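PDB 3TGH: glideosome-associated protein 50 from Plasmodium falciparum 3D7, which is a component of the glideosome, the machinery of gliding motility and host cell invasion, and may hold that complex to the parasite's inner membrane complex. Local coordinates for residues I193-S207 with V226-I240. Residues are numbered along the deposited sequence; the frame is centred on the assembly and turned at random.
Sequences IIVVGDQPIYSSGYS and VDLYISGHDNNMEVI. With CO (cobalt (II) ion), chain G.
Asp-234 OD2 accepts two hydroxyl hydrogen bonds from opposite faces of its carboxylate plane: Ser-203 OG, at 2.6 Å, meets it on the anti side and Ser-207 OG on the syn side. Asp-234 OD1 accepts from Ser-207 N at 2.8 Å, so both carboxylate oxygens bind the 203-207 loop. Farther along, Glu-238 grips Ser-204 twice with syn lone pairs, OE2 receiving Ser-204 OG at 2.6 Å and OE1 the backbone N; water 2 links Glu-238, Ser-203 and Asn-236. His-233 NE2 binds the cobalt at 2.2 Å, and its ND1 gives a bond of 3.1 Å to Asp-198 OD2, which lies near the ring plane. With CG anti to the backbone N (chi1 172°), Asp-198 curls its carboxylate back to this imidazole, probably polarising it, while Gln-199 OE1 sits over one ring face and accepts from water 1, a cobalt ligand. Tyr-229 OH donates to Gln-199 O at 2.7 Å, from above the carbonyl plane, and its CD1 lies 3.7 Å from Val-195 CG1. Strands 193-196 and 228-231 pair in parallel, their axes 20° apart; as in metallophosphoesterases, the loop after 228-231 carries the metal ligand, His-233, and the one after 193-196 supplies second-shell Asp-198. In this mixed sheet, strand 148-156 flanks 193-196 and strand 245-250 flanks 228-231; Leu-221 of helix 218-223 covers Val-195, Ile-201 and Val-226, and Leu-304 of strand 297-305, in the second sheet, packs on Leu-228.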
loop_
_atom_site.group_PDB
_atom_site.type_symbol
_atom_site.label_atom_id
_atom_site.label_comp_id
_atom_site.label_asym_id
_atom_site.label_seq_id
_atom_site.Cartn_x
_atom_site.Cartn_y
_atom_site.Cartn_z
ATOM N N ILE A 193 0.680 0.344 -12.876
ATOM C CA ILE A 193 -0.009 -0.580 -11.965
ATOM C C ILE A 193 0.819 -0.704 -10.693
ATOM O O ILE A 193 2.001 -1.055 -10.745
ATOM C CB ILE A 193 -0.228 -1.978 -12.584
ATOM C CG1 ILE A 193 -0.912 -1.871 -13.951
ATOM C CG2 ILE A 193 -1.073 -2.850 -11.660
ATOM C CD1 ILE A 193 -0.962 -3.183 -14.706
ATOM N N ILE A 194 0.183 -0.389 -9.564
ATOM C CA ILE A 194 0.813 -0.382 -8.253
ATOM C C ILE A 194 0.002 -1.284 -7.334
ATOM O O ILE A 194 -1.206 -1.125 -7.200
ATOM C CB ILE A 194 0.865 1.050 -7.649
ATOM C CG1 ILE A 194 1.695 1.984 -8.539
ATOM C CG2 ILE A 194 1.440 1.039 -6.217
ATOM C CD1 ILE A 194 0.895 2.628 -9.659
ATOM N N VAL A 195 0.672 -2.240 -6.699
ATOM C CA VAL A 195 0.015 -3.145 -5.772
ATOM C C VAL A 195 0.522 -2.837 -4.358
ATOM O O VAL A 195 1.706 -2.548 -4.167
ATOM C CB VAL A 195 0.278 -4.615 -6.151
ATOM C CG1 VAL A 195 -0.425 -5.564 -5.192
ATOM C CG2 VAL A 195 -0.160 -4.890 -7.602
ATOM N N VAL A 196 -0.391 -2.868 -3.391
ATOM C CA VAL A 196 -0.104 -2.521 -1.998
ATOM C C VAL A 196 -0.573 -3.651 -1.098
ATOM O O VAL A 196 -1.717 -4.106 -1.217
ATOM C CB VAL A 196 -0.866 -1.221 -1.601
ATOM C CG1 VAL A 196 -0.629 -0.881 -0.132
ATOM C CG2 VAL A 196 -0.451 -0.059 -2.503
ATOM N N GLY A 197 0.297 -4.125 -0.201
ATOM C CA GLY A 197 -0.049 -5.213 0.700
ATOM C C GLY A 197 0.783 -5.175 1.967
ATOM O O GLY A 197 1.557 -4.228 2.193
ATOM N N ASP A 198 0.636 -6.208 2.789
ATOM C CA ASP A 198 1.369 -6.293 4.056
ATOM C C ASP A 198 2.722 -7.023 3.871
ATOM O O ASP A 198 3.787 -6.420 4.016
ATOM C CB ASP A 198 0.506 -6.976 5.120
ATOM C CG ASP A 198 1.272 -7.272 6.402
ATOM O OD1 ASP A 198 2.104 -6.436 6.809
ATOM O OD2 ASP A 198 1.023 -8.327 7.016
ATOM N N GLN A 199 2.661 -8.307 3.540
ATOM C CA GLN A 199 3.850 -9.152 3.457
ATOM C C GLN A 199 4.617 -8.970 2.132
ATOM O O GLN A 199 4.045 -9.136 1.052
ATOM C CB GLN A 199 3.442 -10.622 3.638
ATOM C CG GLN A 199 4.540 -11.637 3.408
ATOM C CD GLN A 199 5.654 -11.544 4.421
ATOM O OE1 GLN A 199 5.418 -11.618 5.627
ATOM N NE2 GLN A 199 6.889 -11.405 3.934
ATOM N N PRO A 200 5.925 -8.652 2.210
ATOM C CA PRO A 200 6.736 -8.609 0.985
ATOM C C PRO A 200 6.973 -9.979 0.362
ATOM O O PRO A 200 7.017 -10.990 1.065
ATOM C CB PRO A 200 8.078 -8.025 1.447
ATOM C CG PRO A 200 8.067 -8.073 2.912
ATOM C CD PRO A 200 6.656 -8.137 3.374
ATOM N N ILE A 201 7.136 -9.988 -0.957
ATOM C CA ILE A 201 7.608 -11.149 -1.681
ATOM C C ILE A 201 9.118 -11.272 -1.450
ATOM O O ILE A 201 9.618 -12.349 -1.117
ATOM C CB ILE A 201 7.324 -11.018 -3.187
ATOM C CG1 ILE A 201 5.818 -11.025 -3.446
ATOM C CG2 ILE A 201 8.032 -12.140 -3.971
ATOM C CD1 ILE A 201 5.427 -10.540 -4.848
ATOM N N TYR A 202 9.829 -10.158 -1.632
ATOM C CA TYR A 202 11.280 -10.110 -1.467
ATOM C C TYR A 202 11.627 -9.070 -0.418
ATOM O O TYR A 202 11.095 -7.960 -0.439
ATOM C CB TYR A 202 11.961 -9.739 -2.780
ATOM C CG TYR A 202 11.811 -10.747 -3.892
ATOM C CD1 TYR A 202 12.072 -12.102 -3.682
ATOM C CD2 TYR A 202 11.450 -10.341 -5.175
ATOM C CE1 TYR A 202 11.948 -13.020 -4.714
ATOM C CE2 TYR A 202 11.330 -11.251 -6.211
ATOM C CZ TYR A 202 11.586 -12.585 -5.978
ATOM O OH TYR A 202 11.458 -13.481 -7.012
ATOM N N SER A 203 12.519 -9.430 0.503
ATOM C CA SER A 203 12.920 -8.522 1.579
ATOM C C SER A 203 14.238 -8.962 2.206
ATOM O O SER A 203 14.440 -10.149 2.483
ATOM C CB SER A 203 11.835 -8.451 2.658
ATOM O OG SER A 203 12.216 -7.641 3.764
ATOM N N SER A 204 15.115 -7.989 2.441
ATOM C CA SER A 204 16.342 -8.212 3.205
ATOM C C SER A 204 16.083 -8.063 4.711
ATOM O O SER A 204 16.987 -8.287 5.522
ATOM C CB SER A 204 17.440 -7.235 2.761
ATOM O OG SER A 204 17.680 -7.318 1.367
ATOM N N GLY A 205 14.855 -7.695 5.076
ATOM C CA GLY A 205 14.449 -7.527 6.471
ATOM C C GLY A 205 14.119 -8.838 7.164
ATOM O O GLY A 205 14.377 -9.918 6.627
ATOM N N TYR A 206 13.514 -8.737 8.345
ATOM C CA TYR A 206 13.367 -9.885 9.258
ATOM C C TYR A 206 12.666 -11.105 8.652
ATOM O O TYR A 206 13.138 -12.235 8.801
ATOM C CB TYR A 206 12.650 -9.459 10.542
ATOM C CG TYR A 206 12.577 -10.552 11.582
ATOM C CD1 TYR A 206 13.720 -10.974 12.257
ATOM C CD2 TYR A 206 11.369 -11.174 11.889
ATOM C CE1 TYR A 206 13.662 -11.984 13.214
ATOM C CE2 TYR A 206 11.302 -12.187 12.845
ATOM C CZ TYR A 206 12.449 -12.583 13.502
ATOM O OH TYR A 206 12.386 -13.580 14.446
ATOM N N SER A 207 11.556 -10.882 7.958
ATOM C CA SER A 207 10.787 -11.986 7.378
ATOM C C SER A 207 11.540 -12.707 6.261
ATOM O O SER A 207 11.260 -13.863 5.981
ATOM C CB SER A 207 9.441 -11.481 6.833
ATOM O OG SER A 207 9.603 -10.828 5.581
ATOM N N VAL A 226 3.323 -5.312 -13.705
ATOM C CA VAL A 226 3.186 -4.431 -12.565
ATOM C C VAL A 226 4.476 -3.638 -12.349
ATOM O O VAL A 226 5.579 -4.169 -12.502
ATOM C CB VAL A 226 2.808 -5.247 -11.304
ATOM C CG1 VAL A 226 3.029 -4.448 -10.025
ATOM C CG2 VAL A 226 1.359 -5.740 -11.434
ATOM N N ASP A 227 4.326 -2.369 -11.992
ATOM C CA ASP A 227 5.466 -1.476 -11.797
ATOM C C ASP A 227 6.061 -1.595 -10.397
ATOM O O ASP A 227 7.274 -1.791 -10.247
ATOM C CB ASP A 227 5.040 -0.029 -12.065
ATOM C CG ASP A 227 4.631 0.193 -13.506
ATOM O OD1 ASP A 227 5.512 0.147 -14.393
ATOM O OD2 ASP A 227 3.424 0.407 -13.758
ATOM N N LEU A 228 5.202 -1.475 -9.385
ATOM C CA LEU A 228 5.603 -1.481 -7.977
ATOM C C LEU A 228 4.735 -2.430 -7.158
ATOM O O LEU A 228 3.510 -2.414 -7.281
ATOM C CB LEU A 228 5.406 -0.099 -7.359
ATOM C CG LEU A 228 6.487 0.972 -7.339
ATOM C CD1 LEU A 228 7.064 1.231 -8.701
ATOM C CD2 LEU A 228 5.881 2.232 -6.737
ATOM N N TYR A 229 5.365 -3.224 -6.297
ATOM C CA TYR A 229 4.653 -3.872 -5.202
ATOM C C TYR A 229 5.174 -3.249 -3.915
ATOM O O TYR A 229 6.344 -3.398 -3.578
ATOM C CB TYR A 229 4.842 -5.399 -5.188
ATOM C CG TYR A 229 4.212 -6.062 -3.969
ATOM C CD1 TYR A 229 2.895 -5.790 -3.609
ATOM C CD2 TYR A 229 4.932 -6.930 -3.165
ATOM C CE1 TYR A 229 2.316 -6.370 -2.494
ATOM C CE2 TYR A 229 4.352 -7.531 -2.043
ATOM C CZ TYR A 229 3.045 -7.237 -1.709
ATOM O OH TYR A 229 2.453 -7.807 -0.605
ATOM N N ILE A 230 4.305 -2.501 -3.236
ATOM C CA ILE A 230 4.641 -1.797 -2.003
ATOM C C ILE A 230 4.115 -2.591 -0.812
ATOM O O ILE A 230 2.912 -2.872 -0.720
ATOM C CB ILE A 230 4.031 -0.368 -1.983
ATOM C CG1 ILE A 230 4.402 0.405 -3.262
ATOM C CG2 ILE A 230 4.478 0.380 -0.707
ATOM C CD1 ILE A 230 3.685 1.775 -3.415
ATOM N N SER A 231 5.017 -2.979 0.084
ATOM C CA SER A 231 4.652 -3.777 1.243
ATOM C C SER A 231 5.246 -3.171 2.508
ATOM O O SER A 231 5.967 -2.170 2.458
ATOM C CB SER A 231 5.125 -5.219 1.046
ATOM O OG SER A 231 6.519 -5.253 0.851
ATOM N N GLY A 232 4.908 -3.765 3.643
ATOM C CA GLY A 232 5.397 -3.324 4.937
ATOM C C GLY A 232 5.882 -4.549 5.679
ATOM O O GLY A 232 6.713 -5.294 5.162
ATOM N N HIS A 233 5.353 -4.752 6.880
ATOM C CA HIS A 233 5.580 -5.953 7.688
ATOM C C HIS A 233 6.968 -5.973 8.309
ATOM O O HIS A 233 7.101 -6.019 9.525
ATOM C CB HIS A 233 5.340 -7.229 6.877
ATOM C CG HIS A 233 5.133 -8.435 7.728
ATOM N ND1 HIS A 233 3.880 -8.888 8.083
ATOM C CD2 HIS A 233 6.019 -9.274 8.311
ATOM C CE1 HIS A 233 4.006 -9.964 8.841
ATOM N NE2 HIS A 233 5.292 -10.214 8.997
ATOM N N ASP A 234 7.993 -5.961 7.469
ATOM C CA ASP A 234 9.358 -5.750 7.935
ATOM C C ASP A 234 9.554 -4.261 8.212
ATOM O O ASP A 234 9.234 -3.415 7.375
ATOM C CB ASP A 234 10.361 -6.269 6.906
ATOM C CG ASP A 234 10.368 -7.788 6.820
ATOM O OD1 ASP A 234 10.100 -8.445 7.850
ATOM O OD2 ASP A 234 10.643 -8.335 5.728
ATOM N N ASN A 235 10.065 -3.947 9.398
ATOM C CA ASN A 235 10.130 -2.572 9.880
ATOM C C ASN A 235 11.389 -1.873 9.405
ATOM O O ASN A 235 12.291 -1.550 10.191
ATOM C CB ASN A 235 9.999 -2.518 11.401
ATOM C CG ASN A 235 8.732 -3.177 11.898
ATOM O OD1 ASN A 235 8.773 -3.984 12.823
ATOM N ND2 ASN A 235 7.598 -2.851 11.273
ATOM N N ASN A 236 11.431 -1.651 8.097
ATOM C CA ASN A 236 12.554 -1.007 7.440
ATOM C C ASN A 236 12.093 -0.425 6.115
ATOM O O ASN A 236 10.914 -0.562 5.735
ATOM C CB ASN A 236 13.711 -2.003 7.240
ATOM C CG ASN A 236 13.320 -3.202 6.396
ATOM O OD1 ASN A 236 13.045 -4.277 6.924
ATOM N ND2 ASN A 236 13.302 -3.028 5.082
ATOM N N MET A 237 13.009 0.246 5.430
ATOM C CA MET A 237 12.762 0.713 4.074
ATOM C C MET A 237 13.707 -0.028 3.149
ATOM O O MET A 237 14.857 -0.301 3.512
ATOM C CB MET A 237 12.970 2.228 3.975
ATOM C CG MET A 237 11.927 3.024 4.766
ATOM S SD MET A 237 12.072 4.834 4.630
ATOM C CE MET A 237 13.778 5.077 5.051
ATOM N N GLU A 238 13.224 -0.370 1.963
ATOM C CA GLU A 238 14.045 -1.066 0.979
ATOM C C GLU A 238 13.459 -0.960 -0.420
ATOM O O GLU A 238 12.235 -0.835 -0.589
ATOM C CB GLU A 238 14.192 -2.549 1.355
ATOM C CG GLU A 238 14.963 -3.388 0.318
ATOM C CD GLU A 238 15.512 -4.690 0.869
ATOM O OE1 GLU A 238 14.836 -5.345 1.694
ATOM O OE2 GLU A 238 16.628 -5.069 0.462
ATOM N N VAL A 239 14.334 -1.002 -1.419
ATOM C CA VAL A 239 13.905 -1.267 -2.782
ATOM C C VAL A 239 14.754 -2.392 -3.387
ATOM O O VAL A 239 15.998 -2.349 -3.365
ATOM C CB VAL A 239 13.881 0.014 -3.670
ATOM C CG1 VAL A 239 15.194 0.762 -3.602
ATOM C CG2 VAL A 239 13.511 -0.342 -5.120
ATOM N N ILE A 240 14.057 -3.425 -3.857
ATOM C CA ILE A 240 14.637 -4.541 -4.593
ATOM C C ILE A 240 14.061 -4.496 -5.998
ATOM O O ILE A 240 12.840 -4.476 -6.164
ATOM C CB ILE A 240 14.293 -5.877 -3.912
ATOM C CG1 ILE A 240 15.094 -6.008 -2.611
ATOM C CG2 ILE A 240 14.562 -7.067 -4.851
ATOM C CD1 ILE A 240 14.621 -7.122 -1.693
HETATM CO CO CO G . 5.991 -12.152 9.731
HETATM O O HOH W 1 6.497 -13.019 7.551
HETATM O O HOH W 2 12.612 -5.109 3.138
HETATM O O HOH W 3 5.162 -11.877 11.539
HETATM O O HOH W 4 3.782 -13.172 9.438
HETATM O O HOH W 5 8.104 -11.425 10.268
#